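PDB 3MKH: nitroalkane oxidase from Podospora anserina, which oxidises primary and secondary nitroalkanes to aldehydes or ketones with FAD and molecular oxygen, releasing nitrite and hydrogen peroxide and preferring longer chains such as 1-nitrohexane. Local coordinates for residues V393-P396 against I397-G400; S91-L94 against T95-T99; V265-G268 against A269-G272; A347-E350 against L351-A355; K356-C359 against S360-V364. One frame throughout, in Å; residues are numbered along the deposited sequence.

Contact 1: V393-P396 against I397-G400; sequences VVLP and IFDG. With FAD (flavin-adenine dinucleotide), chain E.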
loop_
_atom_site.group_PDB
_atom_site.type_symbol
_atom_site.label_atom_id
_atom_site.label_comp_id
_atom_site.label_asym_id
_atom_site.label_seq_id
_atom_site.Cartn_x
_atom_site.Cartn_y
_atom_site.Cartn_z
ATOM N N VAL A 393 9.170 13.676 -4.994
ATOM C CA VAL A 393 9.588 13.246 -3.652
ATOM C C VAL A 393 9.814 14.390 -2.664
ATOM O O VAL A 393 9.837 14.159 -1.457
ATOM C CB VAL A 393 10.816 12.289 -3.651
ATOM C CG1 VAL A 393 10.504 11.040 -4.423
ATOM C CG2 VAL A 393 12.041 12.985 -4.193
ATOM N N VAL A 394 9.986 15.615 -3.156
ATOM C CA VAL A 394 10.073 16.757 -2.252
ATOM C C VAL A 394 8.725 17.116 -1.587
ATOM O O VAL A 394 8.692 17.730 -0.531
ATOM C CB VAL A 394 10.631 18.009 -2.953
ATOM C CG1 VAL A 394 9.490 18.839 -3.562
ATOM C CG2 VAL A 394 11.433 18.828 -1.966
ATOM N N LEU A 395 7.617 16.757 -2.219
ATOM C CA LEU A 395 6.321 17.264 -1.758
ATOM C C LEU A 395 5.957 16.814 -0.338
ATOM O O LEU A 395 5.495 17.627 0.460
ATOM C CB LEU A 395 5.206 16.937 -2.764
ATOM C CG LEU A 395 5.410 17.556 -4.164
ATOM C CD1 LEU A 395 4.214 17.186 -5.048
ATOM C CD2 LEU A 395 5.581 19.090 -4.116
ATOM N N PRO A 396 6.156 15.522 -0.017
ATOM C CA PRO A 396 5.827 15.084 1.341
ATOM C C PRO A 396 6.763 15.694 2.382
ATOM O O PRO A 396 6.331 15.930 3.507
ATOM C CB PRO A 396 6.040 13.564 1.267
ATOM C CG PRO A 396 5.822 13.230 -0.178
ATOM C CD PRO A 396 6.490 14.379 -0.884
ATOM N N ILE A 397 8.009 15.976 1.995
ATOM C CA ILE A 397 9.043 16.359 2.957
ATOM C C ILE A 397 9.230 17.862 3.116
ATOM O O ILE A 397 9.740 18.313 4.139
ATOM C CB ILE A 397 10.415 15.685 2.657
ATOM C CG1 ILE A 397 10.903 16.016 1.243
ATOM C CG2 ILE A 397 10.321 14.167 2.814
ATOM C CD1 ILE A 397 12.242 15.319 0.893
ATOM N N PHE A 398 8.813 18.646 2.126
ATOM C CA PHE A 398 9.021 20.084 2.222
ATOM C C PHE A 398 7.737 20.763 2.685
ATOM O O PHE A 398 6.737 20.082 2.967
ATOM C CB PHE A 398 9.634 20.694 0.932
ATOM C CG PHE A 398 8.626 21.122 -0.123
ATOM C CD1 PHE A 398 7.332 20.608 -0.148
ATOM C CD2 PHE A 398 9.000 22.020 -1.115
ATOM C CE1 PHE A 398 6.429 20.999 -1.127
ATOM C CE2 PHE A 398 8.089 22.419 -2.106
ATOM C CZ PHE A 398 6.811 21.911 -2.107
ATOM N N ASP A 399 7.799 22.083 2.824
ATOM C CA ASP A 399 6.672 22.869 3.305
ATOM C C ASP A 399 6.084 22.281 4.592
ATOM O O ASP A 399 4.861 22.216 4.747
ATOM C CB ASP A 399 5.600 22.954 2.220
ATOM C CG ASP A 399 4.768 24.221 2.329
ATOM O OD1 ASP A 399 3.540 24.112 2.535
ATOM O OD2 ASP A 399 5.353 25.324 2.210
ATOM N N GLY A 400 6.960 21.875 5.514
ATOM C CA GLY A 400 6.548 21.152 6.697
ATOM C C GLY A 400 6.294 19.693 6.360
ATOM O O GLY A 400 5.243 19.336 5.801
HETATM P PA FAD E . 12.808 18.298 10.363
HETATM O O1A FAD E . 12.897 19.018 11.631
HETATM O O2A FAD E . 13.935 18.352 9.431
HETATM O O5B FAD E . 12.473 16.759 10.684
HETATM C C5B FAD E . 13.038 15.706 9.907
HETATM C C4B FAD E . 12.365 14.344 10.165
HETATM O O4B FAD E . 12.586 13.963 11.529
HETATM C C3B FAD E . 10.850 14.425 10.002
HETATM O O3B FAD E . 10.490 14.132 8.651
HETATM C C2B FAD E . 10.366 13.311 10.913
HETATM O O2B FAD E . 10.384 12.068 10.219
HETATM C C1B FAD E . 11.403 13.296 12.036
HETATM N N9A FAD E . 10.851 14.045 13.199
HETATM C C8A FAD E . 11.360 15.151 13.733
HETATM N N7A FAD E . 10.605 15.547 14.750
HETATM C C5A FAD E . 9.603 14.684 14.868
HETATM C C6A FAD E . 8.524 14.577 15.734
HETATM N N6A FAD E . 8.337 15.471 16.695
HETATM N N1A FAD E . 7.675 13.555 15.585
HETATM C C2A FAD E . 7.854 12.659 14.631
HETATM N N3A FAD E . 8.873 12.731 13.791
HETATM C C4A FAD E . 9.759 13.728 13.883
HETATM N N1 FAD E . 11.831 26.309 4.385
HETATM C C2 FAD E . 11.506 27.632 4.652
HETATM O O2 FAD E . 11.638 28.067 5.787
HETATM N N3 FAD E . 11.027 28.454 3.637
HETATM C C4 FAD E . 10.877 27.963 2.342
HETATM O O4 FAD E . 10.459 28.699 1.452
HETATM C C4X FAD E . 11.205 26.640 2.075
HETATM N N5 FAD E . 11.062 26.112 0.789
HETATM C C5X FAD E . 11.709 24.915 0.468
HETATM C C6 FAD E . 11.881 24.527 -0.858
HETATM C C7 FAD E . 12.532 23.337 -1.158
HETATM C C7M FAD E . 12.731 22.904 -2.608
HETATM C C8 FAD E . 13.007 22.533 -0.131
HETATM C C8M FAD E . 13.726 21.222 -0.449
HETATM C C9 FAD E . 12.827 22.918 1.189
HETATM C C9A FAD E . 12.182 24.107 1.490
HETATM N N10 FAD E . 12.006 24.498 2.817
HETATM C C10 FAD E . 11.679 25.819 3.094
HETATM C "C1'" FAD E . 12.147 23.524 3.926
HETATM C "C2'" FAD E . 10.831 22.787 4.177
HETATM O "O2'" FAD E . 9.829 23.708 4.593
HETATM C "C3'" FAD E . 10.964 21.657 5.211
HETATM O "O3'" FAD E . 9.758 20.907 5.208
HETATM C "C4'" FAD E . 11.216 22.152 6.643
HETATM O "O4'" FAD E . 12.590 22.469 6.820
HETATM C "C5'" FAD E . 10.823 21.073 7.658
HETATM O "O5'" FAD E . 11.480 19.834 7.381
HETATM P P FAD E . 11.029 18.490 8.108
HETATM O O1P FAD E . 9.564 18.420 8.073
HETATM O O2P FAD E . 11.802 17.374 7.562
HETATM O O3P FAD E . 11.464 18.794 9.633
#
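V394 and L395 form a shallow hollow into which the ring of F398 settles after a single tight turn of backbone. Methyl CG1 of V394 sits over the centre of one ring face, a CH-pi contact 4.0 Å from the F398 centroid and only 10° off the ring normal. L395 lies alongside, its CD2 3.6 Å from F398 CE1, while V394 CG2 fills the notch beside F398 CB. With CG of F398 between the backbone N and the carbonyl carbon (chi1 88°), the ring folds back over the turn that carries it. That turn is closed by F398 N, which donates to V394 O at 2.8 Å; I397 N reaches the same oxygen weakly.

These residues link the short helix 394-397 to the flavin site of this acyl-CoA dehydrogenase-family enzyme. FAD C7 lies in plane at the edge of the F398 ring, and V394 CG2 is 3.6 Å from FAD C8M. With an alanine at the F398 position, V394 CG1 and L395 CD2 would probably face a gap beside the dimethylbenzene end of the flavin. Further on, the ribityl hydroxyl O3' donates to I397 O at 2.8 Å and accepts from G400 N at 3.0 Å. D399, the inferred proton acceptor, turns its carboxylate away from V393-P396, and its OD1 meets R406 and S273.

Contact 2: S91-L94 against T95-T99; sequences SAAL and TIFAT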
loop_
_atom_site.group_PDB
_atom_site.type_symbol
_atom_site.label_atom_id
_atom_site.label_comp_id
_atom_site.label_asym_id
_atom_site.label_seq_id
_atom_site.Cartn_x
_atom_site.Cartn_y
_atom_site.Cartn_z
ATOM N N SER A 91 10.356 23.636 -11.362
ATOM C CA SER A 91 11.463 24.343 -10.720
ATOM C C SER A 91 11.338 25.869 -10.834
ATOM O O SER A 91 11.377 26.582 -9.824
ATOM C CB SER A 91 12.819 23.854 -11.253
ATOM O OG SER A 91 13.883 24.506 -10.575
ATOM N N ALA A 92 11.175 26.370 -12.054
ATOM C CA ALA A 92 11.031 27.808 -12.247
ATOM C C ALA A 92 9.740 28.295 -11.595
ATOM O O ALA A 92 9.676 29.417 -11.090
ATOM C CB ALA A 92 11.057 28.166 -13.727
ATOM N N ALA A 93 8.716 27.448 -11.584
ATOM C CA ALA A 93 7.472 27.805 -10.894
ATOM C C ALA A 93 7.698 28.039 -9.399
ATOM O O ALA A 93 7.184 29.002 -8.825
ATOM C CB ALA A 93 6.407 26.731 -11.101
ATOM N N LEU A 94 8.456 27.154 -8.761
ATOM C CA LEU A 94 8.585 27.212 -7.311
ATOM C C LEU A 94 9.257 28.514 -6.860
ATOM O O LEU A 94 8.901 29.086 -5.826
ATOM C CB LEU A 94 9.353 25.992 -6.785
ATOM C CG LEU A 94 9.416 25.922 -5.252
ATOM C CD1 LEU A 94 8.012 25.998 -4.674
ATOM C CD2 LEU A 94 10.122 24.657 -4.798
ATOM N N THR A 95 10.227 28.992 -7.638
ATOM C CA THR A 95 10.890 30.254 -7.289
ATOM C C THR A 95 9.870 31.388 -7.202
ATOM O O THR A 95 9.885 32.190 -6.259
ATOM C CB THR A 95 12.010 30.586 -8.279
ATOM O OG1 THR A 95 13.038 29.602 -8.140
ATOM C CG2 THR A 95 12.612 31.958 -7.996
ATOM N N ILE A 96 8.965 31.425 -8.172
ATOM C CA ILE A 96 7.882 32.391 -8.156
ATOM C C ILE A 96 6.940 32.173 -6.981
ATOM O O ILE A 96 6.643 33.106 -6.243
ATOM C CB ILE A 96 7.108 32.374 -9.483
ATOM C CG1 ILE A 96 8.041 32.768 -10.622
ATOM C CG2 ILE A 96 5.921 33.320 -9.424
ATOM C CD1 ILE A 96 7.454 32.559 -12.007
ATOM N N PHE A 97 6.460 30.950 -6.799
ATOM C CA PHE A 97 5.539 30.675 -5.696
ATOM C C PHE A 97 6.164 30.948 -4.327
ATOM O O PHE A 97 5.476 31.342 -3.379
ATOM C CB PHE A 97 5.020 29.231 -5.771
ATOM C CG PHE A 97 4.306 28.916 -7.055
ATOM C CD1 PHE A 97 3.655 29.924 -7.757
ATOM C CD2 PHE A 97 4.280 27.626 -7.561
ATOM C CE1 PHE A 97 2.991 29.653 -8.943
ATOM C CE2 PHE A 97 3.621 27.341 -8.739
ATOM C CZ PHE A 97 2.970 28.357 -9.438
ATOM N N ALA A 98 7.473 30.736 -4.221
ATOM C CA ALA A 98 8.172 30.946 -2.948
ATOM C C ALA A 98 8.137 32.419 -2.524
ATOM O O ALA A 98 8.089 32.730 -1.333
ATOM C CB ALA A 98 9.619 30.452 -3.055
ATOM N N THR A 99 8.150 33.326 -3.489
ATOM C CA THR A 99 8.024 34.756 -3.159
ATOM C C THR A 99 6.621 34.975 -2.584
ATOM O O THR A 99 6.435 35.764 -1.669
ATOM C CB THR A 99 8.250 35.653 -4.388
ATOM O OG1 THR A 99 9.656 35.720 -4.677
ATOM C CG2 THR A 99 7.710 37.075 -4.166
#
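A93 and F97 meet one turn apart on helix 90-109, an alpha-helix of the N-terminal acyl-CoA dehydrogenase domain whose L94 belongs to the FAD pocket. The backbone bonds are uneven. F97 N donates to A93 O at 2.9 Å and almost straight, with an N-H...O angle of 171°, and A98 N reaches L94 O at 2.7 Å on a more bent path. These two central bonds are the firm ones; T95 N to S91 O and T99 N to T95 O are both long and weak at 3.5 Å.

Apolar contact between side chains rests on one pair: the methyl of A93 lies 3.7 Å from F97 CE2. CG of F97 is anti to its carbonyl carbon (chi1 -59°), which leans the ring back toward the N-terminal end of the helix and over the preceding turn. Two beta carbons also rest on carbonyl oxygens of the preceding turn, A98 CB on L94 O and I96 CB on A93 O.

Surrounding helices take up the outward faces. A92 and A93 pack on L26 of helix 9-33, F97 on V82 and C85 of helix 75-88, and I96 on Y51 and A54 of helix 48-56; L94 touches the flavin cofactor. Among polar groups, S91 OG is hydrogen-bonded to S237 OG, and T99 OG1 to Y51 and N173.

A93 O thus has two neighbours in F97, its amide N and its aromatic ring: the oxygen lies 3.3 Å above the plane of the F97 ring, over one face and offset toward the rim.

Contact 3: V265-G268 against A269-G272; sequences VAFG and AFDG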
loop_
_atom_site.group_PDB
_atom_site.type_symbol
_atom_site.label_atom_id
_atom_site.label_comp_id
_atom_site.label_asym_id
_atom_site.label_seq_id
_atom_site.Cartn_x
_atom_site.Cartn_y
_atom_site.Cartn_z
ATOM N N VAL A 265 1.205 33.006 13.107
ATOM C CA VAL A 265 1.229 33.573 11.767
ATOM C C VAL A 265 2.015 32.660 10.814
ATOM O O VAL A 265 1.587 32.427 9.679
ATOM C CB VAL A 265 1.778 35.021 11.756
ATOM C CG1 VAL A 265 2.088 35.482 10.332
ATOM C CG2 VAL A 265 0.787 35.976 12.425
ATOM N N ALA A 266 3.145 32.125 11.268
ATOM C CA ALA A 266 3.936 31.236 10.398
ATOM C C ALA A 266 3.121 30.005 9.993
ATOM O O ALA A 266 3.081 29.613 8.822
ATOM C CB ALA A 266 5.231 30.820 11.077
ATOM N N PHE A 267 2.464 29.397 10.969
ATOM C CA PHE A 267 1.665 28.215 10.707
ATOM C C PHE A 267 0.427 28.578 9.910
ATOM O O PHE A 267 -0.099 27.753 9.185
ATOM C CB PHE A 267 1.314 27.490 12.012
ATOM C CG PHE A 267 2.489 26.777 12.627
ATOM C CD1 PHE A 267 3.321 26.002 11.846
ATOM C CD2 PHE A 267 2.760 26.880 13.977
ATOM C CE1 PHE A 267 4.418 25.338 12.393
ATOM C CE2 PHE A 267 3.848 26.225 14.530
ATOM C CZ PHE A 267 4.680 25.452 13.732
ATOM N N GLY A 268 -0.035 29.816 10.044
ATOM C CA GLY A 268 -1.128 30.292 9.219
ATOM C C GLY A 268 -0.681 30.325 7.770
ATOM O O GLY A 268 -1.411 29.906 6.866
ATOM N N ALA A 269 0.521 30.842 7.544
ATOM C CA ALA A 269 1.086 30.860 6.205
ATOM C C ALA A 269 1.181 29.421 5.676
ATOM O O ALA A 269 0.823 29.151 4.526
ATOM C CB ALA A 269 2.455 31.527 6.216
ATOM N N PHE A 270 1.624 28.492 6.524
ATOM C CA PHE A 270 1.781 27.105 6.092
ATOM C C PHE A 270 0.457 26.369 5.901
ATOM O O PHE A 270 0.423 25.334 5.237
ATOM C CB PHE A 270 2.692 26.312 7.029
ATOM C CG PHE A 270 4.136 26.749 6.995
ATOM C CD1 PHE A 270 4.851 26.749 5.808
ATOM C CD2 PHE A 270 4.779 27.131 8.155
ATOM C CE1 PHE A 270 6.187 27.144 5.780
ATOM C CE2 PHE A 270 6.110 27.524 8.141
ATOM C CZ PHE A 270 6.815 27.535 6.952
ATOM N N ASP A 271 -0.631 26.881 6.482
ATOM C CA ASP A 271 -1.957 26.308 6.202
ATOM C C ASP A 271 -2.418 26.613 4.764
ATOM O O ASP A 271 -2.954 25.746 4.077
ATOM C CB ASP A 271 -3.007 26.827 7.185
ATOM C CG ASP A 271 -2.843 26.254 8.588
ATOM O OD1 ASP A 271 -2.157 25.219 8.762
ATOM O OD2 ASP A 271 -3.411 26.854 9.524
ATOM N N GLY A 272 -2.211 27.851 4.319
ATOM C CA GLY A 272 -2.494 28.226 2.947
ATOM C C GLY A 272 -1.586 27.483 1.971
ATOM O O GLY A 272 -2.030 26.982 0.931
#
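V265 opens the turn through its backbone: its carbonyl oxygen accepts from A269 N at 2.9 Å, while its side chain points away and packs on P105 and A109 of helix 90-109. At A266 the carbonyl oxygen has two neighbours in F270. The amide N of F270 donates to it at 2.9 Å, and CD2 of the ring comes to 3.1 Å from A266 O. The F270 torsion brings the ring there, with CG anti to the carbonyl carbon (chi1 -68°), so that it leans back along the helix.

F267 follows, and the two phenylalanines make a glancing contact: F267 CD1 approaches the edge of the F270 ring near its plane, 4.1 Å from CD2. F267 O accepts from D271 N at 2.9 Å over a bent N-H...O angle of 131°. The carboxylate of D271 also turns back toward this carbonyl, but its oxygens are bound outside the segments, OD2 by the hydroxyl of Y345. G268 closes the first segment, its oxygen taking weak bonds from D271 N and G272 N.

Beyond the turn, F267 meets H409 edge-to-face and F270 does the same with F134, an FAD-binding residue. F270 also packs against D399, the inferred proton acceptor. This is ordinary alpha-helical i to i+4 bonding near the start of helix 262-298, in the helical C-terminal domain of the acyl-CoA dehydrogenase fold, with one aromatic side chain delivered to the active site.

Contact 4: A347-E350 against L351-A355; sequences ARRE and LALAA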
loop_
_atom_site.group_PDB
_atom_site.type_symbol
_atom_site.label_atom_id
_atom_site.label_comp_id
_atom_site.label_asym_id
_atom_site.label_seq_id
_atom_site.Cartn_x
_atom_site.Cartn_y
_atom_site.Cartn_z
ATOM N N ALA A 347 -11.317 23.394 11.993
ATOM C CA ALA A 347 -11.916 22.449 11.047
ATOM C C ALA A 347 -11.436 22.689 9.618
ATOM O O ALA A 347 -11.177 21.740 8.868
ATOM C CB ALA A 347 -13.426 22.511 11.105
ATOM N N ARG A 348 -11.332 23.956 9.233
ATOM C CA ARG A 348 -10.917 24.292 7.871
ATOM C C ARG A 348 -9.479 23.851 7.657
ATOM O O ARG A 348 -9.107 23.285 6.622
ATOM C CB ARG A 348 -11.020 25.797 7.675
ATOM C CG ARG A 348 -12.445 26.340 7.812
ATOM C CD ARG A 348 -12.427 27.869 7.758
ATOM N NE ARG A 348 -13.742 28.455 7.963
ATOM C CZ ARG A 348 -14.118 29.621 7.443
ATOM N NH1 ARG A 348 -13.270 30.306 6.681
ATOM N NH2 ARG A 348 -15.341 30.102 7.676
ATOM N N ARG A 349 -8.685 24.148 8.668
ATOM C CA ARG A 349 -7.272 23.852 8.719
ATOM C C ARG A 349 -7.001 22.369 8.499
ATOM O O ARG A 349 -6.055 21.994 7.804
ATOM C CB ARG A 349 -6.804 24.265 10.107
ATOM C CG ARG A 349 -5.425 23.925 10.427
ATOM C CD ARG A 349 -4.901 24.927 11.411
ATOM N NE ARG A 349 -3.469 24.793 11.383
ATOM C CZ ARG A 349 -2.792 24.081 12.260
ATOM N NH1 ARG A 349 -3.432 23.485 13.261
ATOM N NH2 ARG A 349 -1.477 23.994 12.143
ATOM N N GLU A 350 -7.827 21.521 9.107
ATOM C CA GLU A 350 -7.666 20.078 8.939
ATOM C C GLU A 350 -7.709 19.642 7.472
ATOM O O GLU A 350 -6.980 18.730 7.068
ATOM C CB GLU A 350 -8.728 19.288 9.733
ATOM C CG GLU A 350 -8.365 17.799 9.843
ATOM C CD GLU A 350 -9.530 16.901 10.272
ATOM O OE1 GLU A 350 -10.676 17.153 9.844
ATOM O OE2 GLU A 350 -9.289 15.925 11.025
ATOM N N LEU A 351 -8.573 20.277 6.681
ATOM C CA LEU A 351 -8.682 19.930 5.264
ATOM C C LEU A 351 -7.456 20.378 4.469
ATOM O O LEU A 351 -7.026 19.678 3.558
ATOM C CB LEU A 351 -9.952 20.520 4.647
ATOM C CG LEU A 351 -11.279 19.966 5.193
ATOM C CD1 LEU A 351 -12.458 20.504 4.374
ATOM C CD2 LEU A 351 -11.284 18.443 5.214
ATOM N N ALA A 352 -6.907 21.546 4.799
ATOM C CA ALA A 352 -5.685 22.003 4.139
ATOM C C ALA A 352 -4.561 21.000 4.382
ATOM O O ALA A 352 -3.911 20.572 3.448
ATOM C CB ALA A 352 -5.276 23.388 4.637
ATOM N N LEU A 353 -4.333 20.653 5.645
ATOM C CA LEU A 353 -3.363 19.617 6.010
ATOM C C LEU A 353 -3.612 18.297 5.277
ATOM O O LEU A 353 -2.670 17.650 4.783
ATOM C CB LEU A 353 -3.394 19.371 7.515
ATOM C CG LEU A 353 -3.035 20.580 8.380
ATOM C CD1 LEU A 353 -3.515 20.380 9.823
ATOM C CD2 LEU A 353 -1.543 20.812 8.329
ATOM N N ALA A 354 -4.874 17.892 5.202
ATOM C CA ALA A 354 -5.223 16.657 4.490
ATOM C C ALA A 354 -4.827 16.698 3.013
ATOM O O ALA A 354 -4.278 15.714 2.477
ATOM C CB ALA A 354 -6.724 16.357 4.629
ATOM N N ALA A 355 -5.110 17.818 2.344
ATOM C CA ALA A 355 -4.793 17.918 0.922
ATOM C C ALA A 355 -3.287 17.798 0.751
ATOM O O ALA A 355 -2.814 17.083 -0.125
ATOM C CB ALA A 355 -5.292 19.246 0.311
#
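L353 reaches back one helical turn to R349, where its methyl CD1 lies 4.1 Å from the aliphatic CG of the arginine. The two side chains meet at a slant. CG of R349 is anti to the backbone N (chi1 174°) and the chain is extended from CG to NE, which sets the guanidinium so that the same leucine methyl lies over one of its faces. Beneath the pair, L353 N donates to R349 O at 3.1 Å along a nearly straight line, with an N-H...O angle of 175°. The next bond, A354 N to E350 O, is shorter at 2.9 Å but more bent. R348 O is less firmly held, receiving two weak bonds, from L351 N and A352 N.

All of this belongs to helix 345-374, a long helix of the C-terminal acyl-CoA dehydrogenase domain, and the outer shell fixes the polar ends. R349 NE forms a salt bridge with D271 OD2 on helix 262-298, and NH2 is hydrogen-bonded to H409 ND1 on helix 402-415, so the guanidinium ties three helices together. L353 is wedged against R406, L410 and L413 of helix 402-415.

E350 extends toward the oligomer interface: OE2 is hydrogen-bonded to Y419 OH, and OE1 forms a salt bridge with K321 of the third subunit. The nearby lysine charge would be expected to favour the ionised carboxylate. Close by, L351 packs on E325 and A354 on I322, both of that third subunit.

Contact 5: K356-C359 against S360-V364; sequences KVFC and SEAAV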
loop_
_atom_site.group_PDB
_atom_site.type_symbol
_atom_site.label_atom_id
_atom_site.label_comp_id
_atom_site.label_asym_id
_atom_site.label_seq_id
_atom_site.Cartn_x
_atom_site.Cartn_y
_atom_site.Cartn_z
ATOM N N LYS A 356 -2.540 18.503 1.596
ATOM C CA LYS A 356 -1.076 18.467 1.529
ATOM C C LYS A 356 -0.580 17.026 1.680
ATOM O O LYS A 356 0.193 16.537 0.864
ATOM C CB LYS A 356 -0.459 19.362 2.610
ATOM C CG LYS A 356 0.992 19.793 2.361
ATOM C CD LYS A 356 2.020 18.690 2.656
ATOM C CE LYS A 356 3.429 19.298 2.867
ATOM N NZ LYS A 356 4.487 18.244 3.116
ATOM N N VAL A 357 -1.031 16.342 2.723
ATOM C CA VAL A 357 -0.556 14.989 2.972
ATOM C C VAL A 357 -1.007 14.011 1.888
ATOM O O VAL A 357 -0.217 13.209 1.403
ATOM C CB VAL A 357 -0.996 14.478 4.360
ATOM C CG1 VAL A 357 -0.610 13.005 4.532
ATOM C CG2 VAL A 357 -0.377 15.344 5.449
ATOM N N PHE A 358 -2.274 14.070 1.496
ATOM C CA PHE A 358 -2.791 13.107 0.519
ATOM C C PHE A 358 -2.109 13.247 -0.844
ATOM O O PHE A 358 -1.670 12.266 -1.431
ATOM C CB PHE A 358 -4.312 13.266 0.336
ATOM C CG PHE A 358 -4.906 12.340 -0.711
ATOM C CD1 PHE A 358 -4.976 12.724 -2.043
ATOM C CD2 PHE A 358 -5.363 11.078 -0.364
ATOM C CE1 PHE A 358 -5.524 11.873 -3.012
ATOM C CE2 PHE A 358 -5.903 10.226 -1.315
ATOM C CZ PHE A 358 -5.987 10.622 -2.646
ATOM N N CYS A 359 -2.065 14.481 -1.345
ATOM C CA CYS A 359 -1.624 14.760 -2.698
ATOM C C CYS A 359 -0.107 14.618 -2.837
ATOM O O CYS A 359 0.373 14.149 -3.867
ATOM C CB CYS A 359 -2.065 16.164 -3.139
ATOM S SG CYS A 359 -3.889 16.400 -3.198
ATOM N N SER A 360 0.643 15.022 -1.814
ATOM C CA SER A 360 2.103 14.907 -1.892
ATOM C C SER A 360 2.481 13.438 -2.023
ATOM O O SER A 360 3.316 13.078 -2.842
ATOM C CB SER A 360 2.795 15.541 -0.674
ATOM O OG SER A 360 2.421 14.873 0.520
ATOM N N GLU A 361 1.840 12.581 -1.238
ATOM C CA GLU A 361 2.203 11.170 -1.235
ATOM C C GLU A 361 1.645 10.458 -2.464
ATOM O O GLU A 361 2.299 9.577 -3.040
ATOM C CB GLU A 361 1.778 10.506 0.089
ATOM C CG GLU A 361 2.661 10.999 1.236
ATOM C CD GLU A 361 2.272 10.471 2.610
ATOM O OE1 GLU A 361 1.470 9.512 2.698
ATOM O OE2 GLU A 361 2.793 11.020 3.605
ATOM N N ALA A 362 0.457 10.873 -2.891
ATOM C CA ALA A 362 -0.116 10.346 -4.123
ATOM C C ALA A 362 0.709 10.697 -5.368
ATOM O O ALA A 362 0.766 9.914 -6.310
ATOM C CB ALA A 362 -1.560 10.800 -4.289
ATOM N N ALA A 363 1.340 11.871 -5.383
ATOM C CA ALA A 363 2.258 12.218 -6.479
ATOM C C ALA A 363 3.477 11.284 -6.575
ATOM O O ALA A 363 3.858 10.831 -7.672
ATOM C CB ALA A 363 2.708 13.695 -6.364
ATOM N N VAL A 364 4.105 11.003 -5.441
ATOM C CA VAL A 364 5.241 10.069 -5.429
ATOM C C VAL A 364 4.816 8.675 -5.933
ATOM O O VAL A 364 5.461 8.097 -6.808
ATOM C CB VAL A 364 5.879 9.971 -4.015
ATOM C CG1 VAL A 364 7.029 8.965 -4.003
ATOM C CG2 VAL A 364 6.342 11.363 -3.548
#
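S360 grips K356 O twice, through its amide N at 3.1 Å and its hydroxyl OG at 2.8 Å, and the two donors arrive from opposite faces of the carbonyl plane. The hydroxyl can curl back because OG stands between the backbone N and the carbonyl carbon (chi1 62°). A valine in its place would probably leave K356 O with the amide alone and give up the weak bond that OG makes to N402 OD1.

E361 comes next, its amide bonded weakly to V357 O. Its side chain runs alongside V357, both pointing the same way, and OE2 lies 4.0 Å from V357 CG1 while making a salt bridge to R407 NH2 on helix 402-415. These turns lie in the middle of helix 345-374, in the C-terminal helical bundle of this acyl-CoA dehydrogenase relative, where one side faces the flavin site and another meets neighbouring subunits. On the site side, K356 NZ is hydrogen-bonded to the carbonyl oxygens of L395, F398 and G400, so the lysine pins the loop that carries the inferred proton acceptor D399.

A362 N donates to F358 O at 2.9 Å, and the A362 methyl stands 4.3 Å from F358 CE1, a loose apolar contact. The F358 ring itself packs on Q323 and L330 of helix 311-340 and on Q323 of the third subunit. A363 N donates to C359 O, also at 2.9 Å, and the A363 methyl touches L395 of helix 394-397, while V364 packs on P396 and on T368 of the second subunit.

Contact 1 is the meeting point of the set, touching contacts 2, 3 and 5 around the flavin. From contact 2, L94 CD2 packs 4.0 Å from F398 CE2, which joins the N-terminal domain to the flavin-binding turn. From contact 3, F270 CD1 lies 3.9 Å from D399 OD2, the inferred proton acceptor. Contact 5 has its centre about 9 Å from that of contact 1 and is tied to it by K356 NZ, 2.9 Å from L395 O. Contact 4 does not touch contact 1, the nearest atoms being about 7 Å apart; it continues directly into contact 5 on helix 345-374, and R349 NE lies 2.8 Å from D271 OD2 of contact 3.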